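Local coordinates for protein putative glucoamylase (Bacteroides caccae ATCC 43185, PDB 4QT9) that probably hydrolyses glycosidic bonds of glucans as a putative glucoamylase built on an alpha/alpha toroid, at residues 211-216 against 425-430; 226-231 against 278-283; 137-142 against 173-178; 271-276 against 409-414. One frame throughout, in Å; residues are numbered along the deposited sequence.

Contact 1: residues 211-216 against 425-430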
loop_
_atom_site.group_PDB
_atom_site.type_symbol
_atom_site.label_atom_id
_atom_site.label_comp_id
_atom_site.label_asym_id
_atom_site.label_seq_id
_atom_site.Cartn_x
_atom_site.Cartn_y
_atom_site.Cartn_z
HETATM N N MSE A 211 -5.762 3.460 -8.273
HETATM C CA MSE A 211 -7.236 3.449 -8.272
HETATM C C MSE A 211 -7.794 3.902 -9.657
HETATM O O MSE A 211 -8.737 3.298 -10.151
HETATM C CB MSE A 211 -7.775 4.333 -7.136
HETATM C CG MSE A 211 -9.287 4.296 -7.021
HETATM SE SE MSE A 211 -9.903 5.875 -6.070
HETATM C CE MSE A 211 -8.969 7.211 -7.027
ATOM N N TYR A 212 -7.194 4.941 -10.273
ATOM C CA TYR A 212 -7.568 5.390 -11.626
ATOM C C TYR A 212 -7.128 4.380 -12.677
ATOM O O TYR A 212 -7.832 4.217 -13.665
ATOM C CB TYR A 212 -6.921 6.758 -11.938
ATOM C CG TYR A 212 -7.725 7.919 -11.409
ATOM C CD1 TYR A 212 -8.748 8.481 -12.161
ATOM C CD2 TYR A 212 -7.490 8.435 -10.140
ATOM C CE1 TYR A 212 -9.526 9.519 -11.656
ATOM C CE2 TYR A 212 -8.278 9.459 -9.615
ATOM C CZ TYR A 212 -9.302 9.991 -10.376
ATOM O OH TYR A 212 -10.055 11.034 -9.898
ATOM N N ILE A 213 -5.948 3.729 -12.513
ATOM C CA ILE A 213 -5.491 2.727 -13.511
ATOM C C ILE A 213 -6.475 1.522 -13.504
ATOM O O ILE A 213 -6.923 1.113 -14.574
ATOM C CB ILE A 213 -4.006 2.308 -13.299
ATOM C CG1 ILE A 213 -3.054 3.467 -13.754
ATOM C CG2 ILE A 213 -3.663 0.994 -14.037
ATOM C CD1 ILE A 213 -1.820 3.533 -13.011
ATOM N N LEU A 214 -6.845 1.003 -12.318
ATOM C CA LEU A 214 -7.806 -0.122 -12.197
ATOM C C LEU A 214 -9.222 0.291 -12.629
ATOM O O LEU A 214 -9.914 -0.501 -13.256
ATOM C CB LEU A 214 -7.817 -0.658 -10.770
ATOM C CG LEU A 214 -6.531 -1.339 -10.328
ATOM C CD1 LEU A 214 -6.587 -1.662 -8.862
ATOM C CD2 LEU A 214 -6.230 -2.590 -11.182
ATOM N N ALA A 215 -9.626 1.549 -12.363
ATOM C CA ALA A 215 -10.917 2.069 -12.815
ATOM C C ALA A 215 -11.004 2.022 -14.337
ATOM O O ALA A 215 -12.027 1.620 -14.857
ATOM C CB ALA A 215 -11.117 3.487 -12.329
ATOM N N ALA A 216 -9.908 2.340 -15.034
ATOM C CA ALA A 216 -9.814 2.311 -16.493
ATOM C C ALA A 216 -9.667 0.885 -17.035
ATOM O O ALA A 216 -10.029 0.636 -18.169
ATOM C CB ALA A 216 -8.632 3.151 -16.948
ATOM N N THR A 425 -2.778 1.084 -21.427
ATOM C CA THR A 425 -2.827 1.569 -22.815
ATOM C C THR A 425 -3.897 2.637 -22.948
ATOM O O THR A 425 -3.586 3.694 -23.472
ATOM C CB THR A 425 -3.054 0.438 -23.822
ATOM O OG1 THR A 425 -2.071 -0.571 -23.616
ATOM C CG2 THR A 425 -2.975 0.922 -25.271
ATOM N N LYS A 426 -5.118 2.393 -22.424
ATOM C CA LYS A 426 -6.256 3.346 -22.458
ATOM C C LYS A 426 -5.866 4.723 -21.904
ATOM O O LYS A 426 -6.211 5.725 -22.515
ATOM C CB LYS A 426 -7.470 2.811 -21.643
ATOM C CG LYS A 426 -8.753 3.620 -21.836
ATOM C CD LYS A 426 -9.829 3.343 -20.751
ATOM C CE LYS A 426 -10.839 2.208 -20.938
ATOM N NZ LYS A 426 -11.788 2.057 -19.756
ATOM N N LEU A 427 -5.147 4.771 -20.754
ATOM C CA LEU A 427 -4.750 6.034 -20.086
ATOM C C LEU A 427 -3.454 6.655 -20.599
ATOM O O LEU A 427 -3.042 7.698 -20.087
ATOM C CB LEU A 427 -4.645 5.852 -18.559
ATOM C CG LEU A 427 -5.896 5.379 -17.852
ATOM C CD1 LEU A 427 -5.685 5.361 -16.357
ATOM C CD2 LEU A 427 -7.125 6.206 -18.261
ATOM N N GLY A 428 -2.837 6.038 -21.600
ATOM C CA GLY A 428 -1.629 6.582 -22.223
ATOM C C GLY A 428 -0.314 6.205 -21.568
ATOM O O GLY A 428 0.713 6.812 -21.865
ATOM N N PHE A 429 -0.317 5.185 -20.705
ATOM C CA PHE A 429 0.922 4.718 -20.065
ATOM C C PHE A 429 1.739 3.848 -21.026
ATOM O O PHE A 429 1.192 3.193 -21.920
ATOM C CB PHE A 429 0.654 3.961 -18.762
ATOM C CG PHE A 429 0.290 4.829 -17.587
ATOM C CD1 PHE A 429 -1.032 5.214 -17.368
ATOM C CD2 PHE A 429 1.251 5.192 -16.642
ATOM C CE1 PHE A 429 -1.378 5.987 -16.253
ATOM C CE2 PHE A 429 0.897 5.928 -15.503
ATOM C CZ PHE A 429 -0.408 6.348 -15.333
ATOM N N ASN A 430 3.040 3.856 -20.818
ATOM C CA ASN A 430 4.034 3.157 -21.595
ATOM C C ASN A 430 5.134 2.606 -20.670
ATOM O O ASN A 430 5.417 3.221 -19.644
ATOM C CB ASN A 430 4.647 4.178 -22.583
ATOM C CG ASN A 430 5.584 3.635 -23.638
ATOM O OD1 ASN A 430 5.551 2.453 -24.019
ATOM N ND2 ASN A 430 6.402 4.525 -24.189
#
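L427 drives its isobutyl end against A216 and the preceding turn of helix: CG lies 3.6 Å from A216 CB, while CD1 comes to 3.6 Å from the carbonyl oxygen of Y212. Because L427 holds its CG anti to the carbonyl carbon (chi1 -58°), both methyls are carried toward the helix, each at 3.7 Å from A216 CB. F429 meets I213 at about a right angle, and I213 CD1 comes obliquely to F429 CZ, 3.9 Å away. The polar member is K426, whose chain bends at chi3 and brings NZ to A216 O at 2.8 Å. That ammonium lies 16° from the carbonyl plane, with a C=O...N angle of 128°, and it also hydrogen-bonds V223 O, so one charge bridges the carbonyls of A216, near the end of helix 209-217, and of V223 in the loop that follows. G428 closes the preceding helix in a Schellman motif at positive phi; L427 before it and F429 after it both point toward helix 209-217. In the alpha/alpha toroid this is structural packing: helix 225-232 adds Y228 against L427, L276 of strand 276-277 lies against F429, and helix 135-152 receives M211 and L214.

Contact 2: residues 226-231 against 278-283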
loop_
_atom_site.group_PDB
_atom_site.type_symbol
_atom_site.label_atom_id
_atom_site.label_comp_id
_atom_site.label_asym_id
_atom_site.label_seq_id
_atom_site.Cartn_x
_atom_site.Cartn_y
_atom_site.Cartn_z
ATOM N N ALA A 226 -11.222 10.262 -19.933
ATOM C CA ALA A 226 -11.454 11.641 -19.456
ATOM C C ALA A 226 -11.456 11.712 -17.917
ATOM O O ALA A 226 -11.034 12.717 -17.345
ATOM C CB ALA A 226 -12.765 12.181 -20.013
ATOM N N VAL A 227 -11.893 10.641 -17.261
ATOM C CA VAL A 227 -11.922 10.547 -15.789
ATOM C C VAL A 227 -10.492 10.705 -15.246
ATOM O O VAL A 227 -10.307 11.447 -14.282
ATOM C CB VAL A 227 -12.618 9.253 -15.303
ATOM C CG1 VAL A 227 -12.432 9.031 -13.797
ATOM C CG2 VAL A 227 -14.096 9.284 -15.662
ATOM N N TYR A 228 -9.486 10.073 -15.900
ATOM C CA TYR A 228 -8.064 10.200 -15.516
ATOM C C TYR A 228 -7.478 11.576 -15.903
ATOM O O TYR A 228 -6.813 12.180 -15.085
ATOM C CB TYR A 228 -7.232 9.082 -16.172
ATOM C CG TYR A 228 -5.738 9.183 -15.933
ATOM C CD1 TYR A 228 -5.173 8.752 -14.736
ATOM C CD2 TYR A 228 -4.882 9.641 -16.930
ATOM C CE1 TYR A 228 -3.802 8.826 -14.516
ATOM C CE2 TYR A 228 -3.507 9.723 -16.720
ATOM C CZ TYR A 228 -2.973 9.336 -15.502
ATOM O OH TYR A 228 -1.619 9.440 -15.275
ATOM N N HIS A 229 -7.710 12.061 -17.136
ATOM C CA HIS A 229 -7.151 13.316 -17.637
ATOM C C HIS A 229 -7.784 14.563 -16.992
ATOM O O HIS A 229 -7.040 15.495 -16.640
ATOM C CB HIS A 229 -7.251 13.361 -19.163
ATOM C CG HIS A 229 -6.305 12.393 -19.804
ATOM N ND1 HIS A 229 -4.923 12.559 -19.708
ATOM C CD2 HIS A 229 -6.553 11.239 -20.450
ATOM C CE1 HIS A 229 -4.386 11.513 -20.310
ATOM N NE2 HIS A 229 -5.325 10.696 -20.782
ATOM N N ASP A 230 -9.125 14.579 -16.801
ATOM C CA ASP A 230 -9.819 15.719 -16.169
ATOM C C ASP A 230 -9.790 15.653 -14.635
ATOM O O ASP A 230 -9.735 16.705 -14.004
ATOM C CB ASP A 230 -11.305 15.823 -16.619
ATOM C CG ASP A 230 -11.594 15.998 -18.110
ATOM O OD1 ASP A 230 -10.627 16.023 -18.915
ATOM O OD2 ASP A 230 -12.787 16.112 -18.474
ATOM N N GLY A 231 -9.919 14.453 -14.052
ATOM C CA GLY A 231 -9.977 14.244 -12.602
ATOM C C GLY A 231 -8.652 14.048 -11.904
ATOM O O GLY A 231 -8.278 14.862 -11.045
ATOM N N ASP A 278 4.107 8.390 -18.838
ATOM C CA ASP A 278 2.866 8.809 -19.455
ATOM C C ASP A 278 2.989 10.315 -19.751
ATOM O O ASP A 278 4.074 10.909 -19.567
ATOM C CB ASP A 278 1.620 8.378 -18.608
ATOM C CG ASP A 278 1.081 9.351 -17.577
ATOM O OD1 ASP A 278 1.901 10.031 -16.901
ATOM O OD2 ASP A 278 -0.154 9.389 -17.396
ATOM N N GLU A 279 1.909 10.915 -20.261
ATOM C CA GLU A 279 1.802 12.344 -20.617
ATOM C C GLU A 279 2.292 13.281 -19.487
ATOM O O GLU A 279 2.914 14.310 -19.767
ATOM C CB GLU A 279 0.317 12.631 -20.931
ATOM C CG GLU A 279 -0.023 14.065 -21.316
ATOM C CD GLU A 279 -1.446 14.295 -21.804
ATOM O OE1 GLU A 279 -2.106 13.313 -22.220
ATOM O OE2 GLU A 279 -1.890 15.467 -21.799
ATOM N N TYR A 280 2.075 12.892 -18.217
ATOM C CA TYR A 280 2.386 13.750 -17.085
ATOM C C TYR A 280 3.715 13.479 -16.364
ATOM O O TYR A 280 4.093 14.275 -15.500
ATOM C CB TYR A 280 1.227 13.689 -16.092
ATOM C CG TYR A 280 -0.086 13.927 -16.800
ATOM C CD1 TYR A 280 -0.394 15.175 -17.337
ATOM C CD2 TYR A 280 -0.976 12.878 -17.030
ATOM C CE1 TYR A 280 -1.589 15.393 -18.023
ATOM C CE2 TYR A 280 -2.159 13.077 -17.741
ATOM C CZ TYR A 280 -2.467 14.338 -18.223
ATOM O OH TYR A 280 -3.652 14.552 -18.872
ATOM N N CYS A 281 4.425 12.404 -16.705
ATOM C CA CYS A 281 5.693 12.087 -16.045
ATOM C C CYS A 281 6.591 11.278 -16.989
ATOM O O CYS A 281 6.196 10.174 -17.376
ATOM C CB CYS A 281 5.451 11.348 -14.731
ATOM S SG CYS A 281 6.939 11.112 -13.728
ATOM N N PRO A 282 7.790 11.800 -17.369
ATOM C CA PRO A 282 8.672 11.046 -18.282
ATOM C C PRO A 282 9.239 9.750 -17.668
ATOM O O PRO A 282 9.702 8.883 -18.424
ATOM C CB PRO A 282 9.786 12.044 -18.605
ATOM C CG PRO A 282 9.824 12.948 -17.432
ATOM C CD PRO A 282 8.400 13.097 -16.997
ATOM N N SER A 283 9.179 9.607 -16.313
ATOM C CA SER A 283 9.634 8.421 -15.569
ATOM C C SER A 283 9.094 8.419 -14.138
ATOM O O SER A 283 9.589 9.176 -13.290
ATOM C CB SER A 283 11.168 8.343 -15.532
ATOM O OG SER A 283 11.612 7.248 -14.736
#
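Y228 and H229, neighbours on helix 225-232, each hold a polar side chain of the type I beta turn D278 to C281, whose first residue also forms an Asx turn. The tight part is a pair of short bonds. Y228 OH donates to D278 OD2 at 2.6 Å, on the syn side of the carboxylate and 29° out of its plane. H229 ND1 and Y280 OH lie 2.5 Å apart at an angle of 169°, nearly straight, and either could be the donor. With its CG anti to the backbone N (chi1 175°), Y228 sends its hydroxyl out to the carboxylate, and its CE2 packs 3.8 Å from Y280 CE2. The rings of H229 and Y280 meet rim to rim, neither over the face of the other. On the exposed side E279 is looser, its OE1 3.5 Å from H229 CE1. Replacing D278 by an alanine would probably leave the Y228 hydroxyl without its acceptor and deprive the turn of its Asx bond, as well as the hydrogen bond shared with Y284 OH of helix 284-301. Within the turn, D278 OD1 takes the backbone N of Y280 at 3.2 Å, from well above the carboxylate plane.

Contact 3: residues 137-142 against 173-178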
loop_
_atom_site.group_PDB
_atom_site.type_symbol
_atom_site.label_atom_id
_atom_site.label_comp_id
_atom_site.label_asym_id
_atom_site.label_seq_id
_atom_site.Cartn_x
_atom_site.Cartn_y
_atom_site.Cartn_z
ATOM N N GLU A 137 -9.161 2.169 -0.886
ATOM C CA GLU A 137 -8.906 0.918 -0.183
ATOM C C GLU A 137 -9.280 -0.286 -1.061
ATOM O O GLU A 137 -8.557 -1.288 -1.071
ATOM C CB GLU A 137 -9.691 0.919 1.125
ATOM C CG GLU A 137 -9.032 1.775 2.190
ATOM C CD GLU A 137 -7.952 1.040 2.961
ATOM O OE1 GLU A 137 -8.301 0.192 3.817
ATOM O OE2 GLU A 137 -6.756 1.286 2.679
ATOM N N THR A 138 -10.354 -0.156 -1.852
ATOM C CA THR A 138 -10.788 -1.193 -2.809
ATOM C C THR A 138 -9.687 -1.425 -3.875
ATOM O O THR A 138 -9.375 -2.569 -4.212
ATOM C CB THR A 138 -12.124 -0.803 -3.452
ATOM O OG1 THR A 138 -13.107 -0.717 -2.432
ATOM C CG2 THR A 138 -12.580 -1.803 -4.516
ATOM N N ALA A 139 -9.064 -0.335 -4.332
ATOM C CA ALA A 139 -8.016 -0.381 -5.347
ATOM C C ALA A 139 -6.777 -1.134 -4.832
ATOM O O ALA A 139 -6.231 -1.959 -5.567
ATOM C CB ALA A 139 -7.659 1.014 -5.767
ATOM N N PHE A 140 -6.352 -0.872 -3.582
ATOM C CA PHE A 140 -5.227 -1.556 -2.929
ATOM C C PHE A 140 -5.548 -3.042 -2.722
ATOM O O PHE A 140 -4.685 -3.874 -2.931
ATOM C CB PHE A 140 -4.836 -0.877 -1.600
ATOM C CG PHE A 140 -4.310 0.537 -1.794
ATOM C CD1 PHE A 140 -3.487 0.850 -2.869
ATOM C CD2 PHE A 140 -4.658 1.550 -0.914
ATOM C CE1 PHE A 140 -3.039 2.152 -3.073
ATOM C CE2 PHE A 140 -4.186 2.857 -1.104
ATOM C CZ PHE A 140 -3.392 3.155 -2.190
ATOM N N LEU A 141 -6.770 -3.384 -2.415
ATOM C CA LEU A 141 -7.158 -4.803 -2.306
ATOM C C LEU A 141 -7.124 -5.473 -3.681
ATOM O O LEU A 141 -6.618 -6.603 -3.807
ATOM C CB LEU A 141 -8.556 -4.927 -1.670
ATOM C CG LEU A 141 -9.168 -6.333 -1.494
ATOM C CD1 LEU A 141 -8.320 -7.254 -0.561
ATOM C CD2 LEU A 141 -10.536 -6.227 -0.882
HETATM N N MSE A 142 -7.676 -4.786 -4.712
HETATM C CA MSE A 142 -7.752 -5.359 -6.060
HETATM C C MSE A 142 -6.366 -5.505 -6.676
HETATM O O MSE A 142 -6.130 -6.498 -7.348
HETATM C CB MSE A 142 -8.670 -4.537 -6.976
HETATM C CG MSE A 142 -10.137 -4.700 -6.653
HETATM SE SE MSE A 142 -10.738 -6.525 -6.890
HETATM C CE MSE A 142 -9.467 -7.253 -8.186
ATOM N N VAL A 173 -16.680 -4.989 -9.037
ATOM C CA VAL A 173 -16.408 -3.606 -8.560
ATOM C C VAL A 173 -16.926 -2.579 -9.567
ATOM O O VAL A 173 -16.399 -2.483 -10.686
ATOM C CB VAL A 173 -14.938 -3.286 -8.191
ATOM C CG1 VAL A 173 -14.839 -1.890 -7.567
ATOM C CG2 VAL A 173 -14.360 -4.335 -7.244
ATOM N N ASP A 174 -17.943 -1.786 -9.147
ATOM C CA ASP A 174 -18.521 -0.767 -10.035
ATOM C C ASP A 174 -17.769 0.571 -9.874
ATOM O O ASP A 174 -18.258 1.489 -9.190
ATOM C CB ASP A 174 -20.034 -0.598 -9.802
ATOM C CG ASP A 174 -20.767 0.233 -10.870
ATOM O OD1 ASP A 174 -20.089 0.922 -11.671
ATOM O OD2 ASP A 174 -22.006 0.199 -10.897
ATOM N N TRP A 175 -16.576 0.675 -10.513
ATOM C CA TRP A 175 -15.749 1.898 -10.423
ATOM C C TRP A 175 -16.525 3.105 -10.966
ATOM O O TRP A 175 -16.474 4.190 -10.383
ATOM C CB TRP A 175 -14.413 1.746 -11.192
ATOM C CG TRP A 175 -13.668 0.487 -10.874
ATOM C CD1 TRP A 175 -13.787 -0.718 -11.502
ATOM C CD2 TRP A 175 -12.746 0.287 -9.784
ATOM N NE1 TRP A 175 -12.954 -1.645 -10.911
ATOM C CE2 TRP A 175 -12.301 -1.053 -9.855
ATOM C CE3 TRP A 175 -12.204 1.130 -8.791
ATOM C CZ2 TRP A 175 -11.375 -1.587 -8.935
ATOM C CZ3 TRP A 175 -11.298 0.600 -7.874
ATOM C CH2 TRP A 175 -10.867 -0.729 -7.972
ATOM N N ASP A 176 -17.285 2.885 -12.062
ATOM C CA ASP A 176 -18.033 3.927 -12.746
ATOM C C ASP A 176 -19.075 4.570 -11.827
ATOM O O ASP A 176 -19.330 5.761 -11.965
ATOM C CB ASP A 176 -18.680 3.366 -14.019
ATOM C CG ASP A 176 -19.400 4.407 -14.836
ATOM O OD1 ASP A 176 -18.736 5.077 -15.662
ATOM O OD2 ASP A 176 -20.634 4.545 -14.663
ATOM N N TRP A 177 -19.668 3.812 -10.907
ATOM C CA TRP A 177 -20.624 4.382 -9.947
ATOM C C TRP A 177 -20.006 5.557 -9.167
ATOM O O TRP A 177 -20.684 6.536 -8.894
ATOM C CB TRP A 177 -21.103 3.307 -8.944
ATOM C CG TRP A 177 -21.930 3.868 -7.828
ATOM C CD1 TRP A 177 -21.484 4.267 -6.603
ATOM C CD2 TRP A 177 -23.293 4.295 -7.917
ATOM N NE1 TRP A 177 -22.509 4.856 -5.897
ATOM C CE2 TRP A 177 -23.640 4.856 -6.668
ATOM C CE3 TRP A 177 -24.285 4.188 -8.911
ATOM C CZ2 TRP A 177 -24.928 5.320 -6.386
ATOM C CZ3 TRP A 177 -25.572 4.632 -8.625
ATOM C CH2 TRP A 177 -25.879 5.208 -7.383
ATOM N N TYR A 178 -18.731 5.437 -8.792
ATOM C CA TYR A 178 -18.016 6.393 -7.970
ATOM C C TYR A 178 -17.636 7.676 -8.735
ATOM O O TYR A 178 -16.975 8.536 -8.178
ATOM C CB TYR A 178 -16.813 5.698 -7.321
ATOM C CG TYR A 178 -17.248 4.774 -6.190
ATOM C CD1 TYR A 178 -17.817 3.531 -6.457
ATOM C CD2 TYR A 178 -17.117 5.158 -4.856
ATOM C CE1 TYR A 178 -18.295 2.714 -5.428
ATOM C CE2 TYR A 178 -17.570 4.339 -3.820
ATOM C CZ TYR A 178 -18.195 3.132 -4.116
ATOM O OH TYR A 178 -18.646 2.304 -3.112
#
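W175 pushes the benzene end of its indole against helix 135-152, edge first: CH2 lies 3.9 Å from A139 CA, which sits near the ring plane. The contact is helix-to-loop packing within the alpha/alpha toroid, where the chain leaving helix 157-172 turns back on the preceding helix and enters a short 3-10 segment, 176-178. No hydrogen bond crosses it; all five touching residues are buried, and their meeting atoms are carbon or selenium. Around the indole rim the neighbours follow the helix surface: A139 CB stands 4.2 Å from W175 CZ3, and one turn on CG of selenomethionine M142 is 4.1 Å from CZ2. The torsions of W175 (chi1 -49°, chi2 90°) swing the six-membered ring toward the helix, although CB does not itself point at it. V173, two residues earlier, supports the indole from one face, its CG1 3.5 Å above the ring plane and over the centre. The same methyl meets T138 tip to tip, so it packs against both the indole face and the helix. T138 turns its methyl to the contact, while its hydroxyl is taken up by D134 O and Y112 N. A215 of helix 209-217 also packs on W175. The other methyl of the valine, V173 CG2, rests 4.2 Å from M142 SE.

Contact 4: residues 271-276 against 409-414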
loop_
_atom_site.group_PDB
_atom_site.type_symbol
_atom_site.label_atom_id
_atom_site.label_comp_id
_atom_site.label_asym_id
_atom_site.label_seq_id
_atom_site.Cartn_x
_atom_site.Cartn_y
_atom_site.Cartn_z
ATOM N N LEU A 271 1.956 -2.283 -9.776
ATOM C CA LEU A 271 2.292 -1.417 -10.905
ATOM C C LEU A 271 3.827 -1.211 -10.931
ATOM O O LEU A 271 4.371 -0.614 -10.019
ATOM C CB LEU A 271 1.537 -0.086 -10.782
ATOM C CG LEU A 271 1.754 0.939 -11.909
ATOM C CD1 LEU A 271 1.121 0.481 -13.208
ATOM C CD2 LEU A 271 1.189 2.278 -11.525
ATOM N N ASP A 272 4.513 -1.782 -11.931
ATOM C CA ASP A 272 5.966 -1.714 -12.045
ATOM C C ASP A 272 6.418 -0.269 -12.421
ATOM O O ASP A 272 6.109 0.195 -13.526
ATOM C CB ASP A 272 6.424 -2.752 -13.093
ATOM C CG ASP A 272 7.913 -2.989 -13.243
ATOM O OD1 ASP A 272 8.708 -2.236 -12.632
ATOM O OD2 ASP A 272 8.292 -3.888 -14.026
ATOM N N PRO A 273 7.148 0.470 -11.534
ATOM C CA PRO A 273 7.554 1.849 -11.911
ATOM C C PRO A 273 8.705 1.894 -12.897
ATOM O O PRO A 273 8.888 2.932 -13.550
ATOM C CB PRO A 273 7.966 2.497 -10.585
ATOM C CG PRO A 273 8.327 1.354 -9.684
ATOM C CD PRO A 273 7.590 0.116 -10.170
ATOM N N VAL A 274 9.490 0.801 -13.017
ATOM C CA VAL A 274 10.677 0.790 -13.884
ATOM C C VAL A 274 10.278 0.992 -15.379
ATOM O O VAL A 274 9.527 0.202 -15.950
ATOM C CB VAL A 274 11.585 -0.449 -13.671
ATOM C CG1 VAL A 274 12.825 -0.385 -14.581
ATOM C CG2 VAL A 274 12.002 -0.571 -12.194
ATOM N N GLY A 275 10.738 2.097 -15.942
ATOM C CA GLY A 275 10.456 2.467 -17.326
ATOM C C GLY A 275 9.040 2.950 -17.580
ATOM O O GLY A 275 8.670 3.153 -18.731
ATOM N N LEU A 276 8.243 3.157 -16.518
ATOM C CA LEU A 276 6.858 3.610 -16.627
ATOM C C LEU A 276 6.821 5.110 -16.887
ATOM O O LEU A 276 7.434 5.893 -16.166
ATOM C CB LEU A 276 6.032 3.239 -15.378
ATOM C CG LEU A 276 4.499 3.491 -15.443
ATOM C CD1 LEU A 276 3.813 2.476 -16.337
ATOM C CD2 LEU A 276 3.851 3.442 -14.024
ATOM N N LEU A 409 8.711 -10.359 -8.543
ATOM C CA LEU A 409 7.544 -11.247 -8.551
ATOM C C LEU A 409 6.188 -10.517 -8.600
ATOM O O LEU A 409 5.386 -10.835 -9.481
ATOM C CB LEU A 409 7.554 -12.225 -7.357
ATOM C CG LEU A 409 6.347 -13.181 -7.287
ATOM C CD1 LEU A 409 6.345 -14.179 -8.431
ATOM C CD2 LEU A 409 6.277 -13.881 -5.945
ATOM N N LEU A 410 5.910 -9.575 -7.675
ATOM C CA LEU A 410 4.583 -8.950 -7.676
ATOM C C LEU A 410 4.385 -8.064 -8.894
ATOM O O LEU A 410 3.285 -8.069 -9.468
ATOM C CB LEU A 410 4.275 -8.204 -6.372
ATOM C CG LEU A 410 4.098 -9.058 -5.108
ATOM C CD1 LEU A 410 3.084 -10.209 -5.307
ATOM C CD2 LEU A 410 5.435 -9.562 -4.557
ATOM N N TRP A 411 5.466 -7.386 -9.361
ATOM C CA TRP A 411 5.359 -6.602 -10.587
ATOM C C TRP A 411 5.090 -7.512 -11.805
ATOM O O TRP A 411 4.261 -7.156 -12.631
ATOM C CB TRP A 411 6.620 -5.793 -10.847
ATOM C CG TRP A 411 6.953 -4.725 -9.854
ATOM C CD1 TRP A 411 6.081 -3.914 -9.183
ATOM C CD2 TRP A 411 8.263 -4.207 -9.595
ATOM N NE1 TRP A 411 6.778 -3.011 -8.413
ATOM C CE2 TRP A 411 8.119 -3.155 -8.662
ATOM C CE3 TRP A 411 9.551 -4.559 -10.028
ATOM C CZ2 TRP A 411 9.214 -2.438 -8.177
ATOM C CZ3 TRP A 411 10.628 -3.818 -9.580
ATOM C CH2 TRP A 411 10.460 -2.792 -8.644
ATOM N N LYS A 412 5.807 -8.656 -11.932
ATOM C CA LYS A 412 5.616 -9.566 -13.079
ATOM C C LYS A 412 4.169 -10.052 -13.135
ATOM O O LYS A 412 3.564 -10.011 -14.188
ATOM C CB LYS A 412 6.561 -10.797 -13.028
ATOM C CG LYS A 412 8.056 -10.501 -12.918
ATOM C CD LYS A 412 8.825 -10.662 -14.226
ATOM C CE LYS A 412 10.282 -11.005 -13.987
ATOM N NZ LYS A 412 11.068 -9.855 -13.472
ATOM N N LEU A 413 3.614 -10.486 -11.987
ATOM C CA LEU A 413 2.265 -11.032 -11.921
ATOM C C LEU A 413 1.205 -9.978 -12.280
ATOM O O LEU A 413 0.449 -10.185 -13.243
ATOM C CB LEU A 413 1.995 -11.638 -10.540
ATOM C CG LEU A 413 2.818 -12.868 -10.170
ATOM C CD1 LEU A 413 2.650 -13.185 -8.703
ATOM C CD2 LEU A 413 2.458 -14.067 -11.036
ATOM N N PHE A 414 1.215 -8.825 -11.569
ATOM C CA PHE A 414 0.258 -7.742 -11.798
ATOM C C PHE A 414 0.336 -7.172 -13.228
ATOM O O PHE A 414 -0.711 -6.916 -13.824
ATOM C CB PHE A 414 0.459 -6.614 -10.767
ATOM C CG PHE A 414 -0.552 -5.488 -10.877
ATOM C CD1 PHE A 414 -1.813 -5.607 -10.303
ATOM C CD2 PHE A 414 -0.257 -4.333 -11.594
ATOM C CE1 PHE A 414 -2.733 -4.563 -10.390
ATOM C CE2 PHE A 414 -1.176 -3.295 -11.678
ATOM C CZ PHE A 414 -2.416 -3.425 -11.091
#
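W411 lays one face of its indole on D272 and P273. The D272 carboxylate is stacked on it, the two planes only 5° apart, with OD1 3.5 Å above the ring plane and displaced toward the rim. Next to it D272 CA makes a CH-pi contact, 3.8 Å from the centroid of the five-membered ring and 17° off its normal. P273 CD covers the same face farther along, 3.6 Å from W411 CZ2. F414, one turn on, holds its CG anti to the backbone N (chi1 -176°) and brings CD2 to 3.5 Å from L271 N. Behind this first shell, D272 OD1 accepts from V274 N at 3.2 Å in an Asx turn, which helps to orient the carboxylate, and the type II turn P273 to L276 reverses the chain through G275 at positive phi. The indole is itself held by NE1 bonding to F268 O. Were W411 replaced by an alanine, a gap would probably open against D272 and P273, and the F268 carbonyl would lose that donor. Farther out, helix 409-415 lies beside helices 392-406 and 67-83 through L410, while L271 and F414 both reach I210, so the loop carrying L271 and D272 lies against helix 409-415 and, through L271, helix 209-217.

In the fold
Contact 3 comes first along the chain and closes before the others open. Contact 1 then spans 211 to 430 and encloses contacts 2 and 4, whose segments alternate along the chain. Contact 1 is also the spatial hub, touching all three others: its centre is about 9 Å from that of contact 2 and about 14 Å from those of contacts 3 and 4. The outer three stand about 19 to 20 Å apart, centre to centre, and do not pack on one another, although 271-276 runs on in sequence toward 278-283. Helix 209-217 thus links helix 135-152 to the later helices 225-232 and 409-415, knitting distant parts of the sequence into one compact monomeric fold.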